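Local coordinates for outer membrane porin protein 32 (PDB 2FGQ) that forms homotrimeric, anion-selective channels across the bacterial outer membrane, at residues Phe107-Met116 against Ala271-Val279. Residues are numbered along the deposited sequence; the frame is centred on the assembly and turned at random.
Sequences FSATGIGPFM and AHQITLGYV
Gly113 brings the irregular segment 107-116 onto the extended strand 271-279, with the CA of Gly113 5.2 Å from the CA of Thr275. Beside this point the Phe107 ring packs against the strand, its CG anti to the carbonyl carbon, a turn that places the ring against Thr275 and Gly277. The methyl CG2 of Thr275 lies over one face of the ring, displaced toward its rim, in a CH-pi contact 4.0 Å from the centroid and 26° off the ring normal. The edge of the same ring reaches the backbone beyond, CZ standing 3.8 Å from Gly277 N. A CB on Gly277 would fall only 2.7 Å from Phe107 CE1. Residues 107-116 belong to the loop between helix 96-101 and strand 133-134, folded into the lumen of the 16-stranded antiparallel porin barrel and resting on the inner wall formed by strand 269-281. The type I' turn from Phe107 to Thr110 carries Ala109 to the bound D-malate, while Asp105 accepts hydrogen bonds from the backbone N atoms of Phe107, Ala109 and Phe115. Farther along, Gln273 extends its chain toward the loop, CG anti to the backbone N (chi1 -167°). Its NE2 gives a weak, bent hydrogen bond to Ile112 O (2.9 Å, 124°). A second runs from NE2 to Thr275 OG1 (3.0 Å), which is tilted from the amide plane. OE1 of Gln273 faces the sulfur of Met116, 4.0 Å from SD, the two side chains crossing nearly at right angles. Shortening Gln273 to an alanine is likely to cost both Ile112 O and Thr275 OG1 their NE2 donor and to open a gap beside Met116 SD. Leu305, on another loop, also touches Gln273, and Asn291 of the adjacent strand 286-297 meets both Phe107 and Ile112.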
# COMPACT_ATOMS: atom_id res chain seq x y z
N PHE A 107 -17.78 16.56 16.20
CA PHE A 107 -17.54 15.15 15.92
C PHE A 107 -16.47 14.98 14.87
O PHE A 107 -16.22 13.87 14.42
CB PHE A 107 -18.84 14.49 15.49
CG PHE A 107 -19.79 14.30 16.62
CD1 PHE A 107 -19.66 13.20 17.45
CD2 PHE A 107 -20.75 15.23 16.89
CE1 PHE A 107 -20.53 13.04 18.50
CE2 PHE A 107 -21.61 15.08 17.98
CZ PHE A 107 -21.49 13.99 18.77
N SER A 108 -15.83 16.08 14.51
CA SER A 108 -14.53 16.03 13.78
C SER A 108 -14.64 15.35 12.43
O SER A 108 -13.70 14.66 11.98
CB SER A 108 -13.47 15.31 14.61
OG SER A 108 -13.45 15.76 15.95
N ALA A 109 -15.77 15.58 11.77
CA ALA A 109 -15.98 15.16 10.40
C ALA A 109 -15.79 13.66 10.28
O ALA A 109 -15.46 13.18 9.21
CB ALA A 109 -15.03 15.92 9.42
N THR A 110 -16.07 12.91 11.34
CA THR A 110 -16.02 11.43 11.24
C THR A 110 -17.07 10.81 12.13
O THR A 110 -17.69 11.50 12.94
CB THR A 110 -14.59 10.87 11.55
OG1 THR A 110 -14.49 9.49 11.18
CG2 THR A 110 -14.28 10.86 13.01
N GLY A 111 -17.30 9.51 11.94
CA GLY A 111 -18.29 8.79 12.72
C GLY A 111 -19.69 8.97 12.16
O GLY A 111 -19.88 9.55 11.08
N ILE A 112 -20.69 8.48 12.88
CA ILE A 112 -22.13 8.80 12.51
C ILE A 112 -22.57 10.25 12.88
O ILE A 112 -23.59 10.82 12.43
CB ILE A 112 -23.11 7.78 13.19
CG1 ILE A 112 -22.93 7.74 14.71
CG2 ILE A 112 -22.97 6.43 12.60
CD1 ILE A 112 -24.05 6.98 15.39
N GLY A 113 -21.90 10.87 13.78
CA GLY A 113 -22.37 12.15 14.26
C GLY A 113 -22.12 13.40 13.46
O GLY A 113 -22.67 14.41 13.84
N PRO A 114 -21.26 13.42 12.43
CA PRO A 114 -20.66 14.69 12.07
C PRO A 114 -21.53 15.48 11.12
O PRO A 114 -22.50 15.00 10.55
CB PRO A 114 -19.36 14.28 11.38
CG PRO A 114 -19.74 13.09 10.65
CD PRO A 114 -20.77 12.34 11.56
N PHE A 115 -21.14 16.71 10.98
CA PHE A 115 -21.71 17.59 9.96
C PHE A 115 -21.48 16.99 8.59
O PHE A 115 -20.36 16.55 8.27
CB PHE A 115 -20.99 18.92 10.04
CG PHE A 115 -21.50 19.97 9.10
CD1 PHE A 115 -22.82 20.39 9.18
CD2 PHE A 115 -20.67 20.52 8.18
CE1 PHE A 115 -23.28 21.42 8.32
CE2 PHE A 115 -21.11 21.54 7.33
CZ PHE A 115 -22.43 21.96 7.40
N MET A 116 -22.53 16.97 7.76
CA MET A 116 -22.45 16.34 6.42
C MET A 116 -22.32 17.34 5.29
O MET A 116 -22.48 16.98 4.13
CB MET A 116 -23.73 15.52 6.15
CG MET A 116 -24.01 14.44 7.09
SD MET A 116 -25.65 13.63 6.61
CE MET A 116 -25.52 13.42 4.95
N ALA A 271 -33.54 17.29 5.74
CA ALA A 271 -33.20 16.23 6.68
C ALA A 271 -32.67 16.91 7.94
O ALA A 271 -32.01 17.95 7.84
CB ALA A 271 -32.13 15.27 6.10
N HIS A 272 -33.03 16.39 9.11
CA HIS A 272 -32.60 16.90 10.39
C HIS A 272 -31.82 15.78 11.09
O HIS A 272 -32.17 14.61 11.01
CB HIS A 272 -33.82 17.24 11.30
CG HIS A 272 -34.81 18.20 10.71
ND1 HIS A 272 -34.86 19.53 11.08
CD2 HIS A 272 -35.82 18.02 9.82
CE1 HIS A 272 -35.83 20.13 10.41
NE2 HIS A 272 -36.42 19.24 9.63
N GLN A 273 -30.83 16.15 11.87
CA GLN A 273 -30.00 15.17 12.55
C GLN A 273 -29.68 15.63 13.95
O GLN A 273 -29.42 16.78 14.18
CB GLN A 273 -28.67 14.97 11.82
CG GLN A 273 -27.94 13.73 12.32
CD GLN A 273 -26.63 13.48 11.65
OE1 GLN A 273 -26.44 13.89 10.48
NE2 GLN A 273 -25.69 12.82 12.38
N ILE A 274 -29.70 14.70 14.89
CA ILE A 274 -29.25 14.93 16.25
C ILE A 274 -28.27 13.81 16.61
O ILE A 274 -28.56 12.64 16.39
CB ILE A 274 -30.42 14.95 17.26
CG1 ILE A 274 -31.48 15.95 16.89
CG2 ILE A 274 -29.89 15.29 18.66
CD1 ILE A 274 -32.82 15.68 17.67
N THR A 275 -27.13 14.19 17.18
CA THR A 275 -26.14 13.25 17.63
C THR A 275 -25.68 13.58 19.03
O THR A 275 -25.34 14.73 19.32
CB THR A 275 -24.93 13.33 16.72
OG1 THR A 275 -25.37 13.23 15.36
CG2 THR A 275 -23.99 12.13 16.95
N LEU A 276 -25.68 12.56 19.89
CA LEU A 276 -25.12 12.61 21.22
C LEU A 276 -23.87 11.73 21.26
O LEU A 276 -23.88 10.60 20.80
CB LEU A 276 -26.14 12.08 22.23
CG LEU A 276 -25.66 12.07 23.65
CD1 LEU A 276 -25.56 13.48 24.26
CD2 LEU A 276 -26.63 11.18 24.47
N GLY A 277 -22.80 12.24 21.84
CA GLY A 277 -21.57 11.48 21.97
C GLY A 277 -20.94 11.59 23.35
O GLY A 277 -21.09 12.56 24.04
N TYR A 278 -20.17 10.58 23.72
CA TYR A 278 -19.41 10.58 24.94
C TYR A 278 -18.04 10.01 24.63
O TYR A 278 -17.93 9.03 23.92
CB TYR A 278 -20.10 9.72 26.01
CG TYR A 278 -19.53 9.98 27.38
CD1 TYR A 278 -19.91 11.13 28.05
CD2 TYR A 278 -18.61 9.13 27.97
CE1 TYR A 278 -19.42 11.44 29.28
CE2 TYR A 278 -18.10 9.44 29.28
CZ TYR A 278 -18.52 10.62 29.89
OH TYR A 278 -18.07 11.02 31.15
N VAL A 279 -17.00 10.63 25.19
CA VAL A 279 -15.64 10.13 25.12
C VAL A 279 -15.11 10.00 26.53
O VAL A 279 -15.20 10.94 27.33
CB VAL A 279 -14.77 11.11 24.31
CG1 VAL A 279 -13.33 10.64 24.24
CG2 VAL A 279 -15.33 11.28 22.90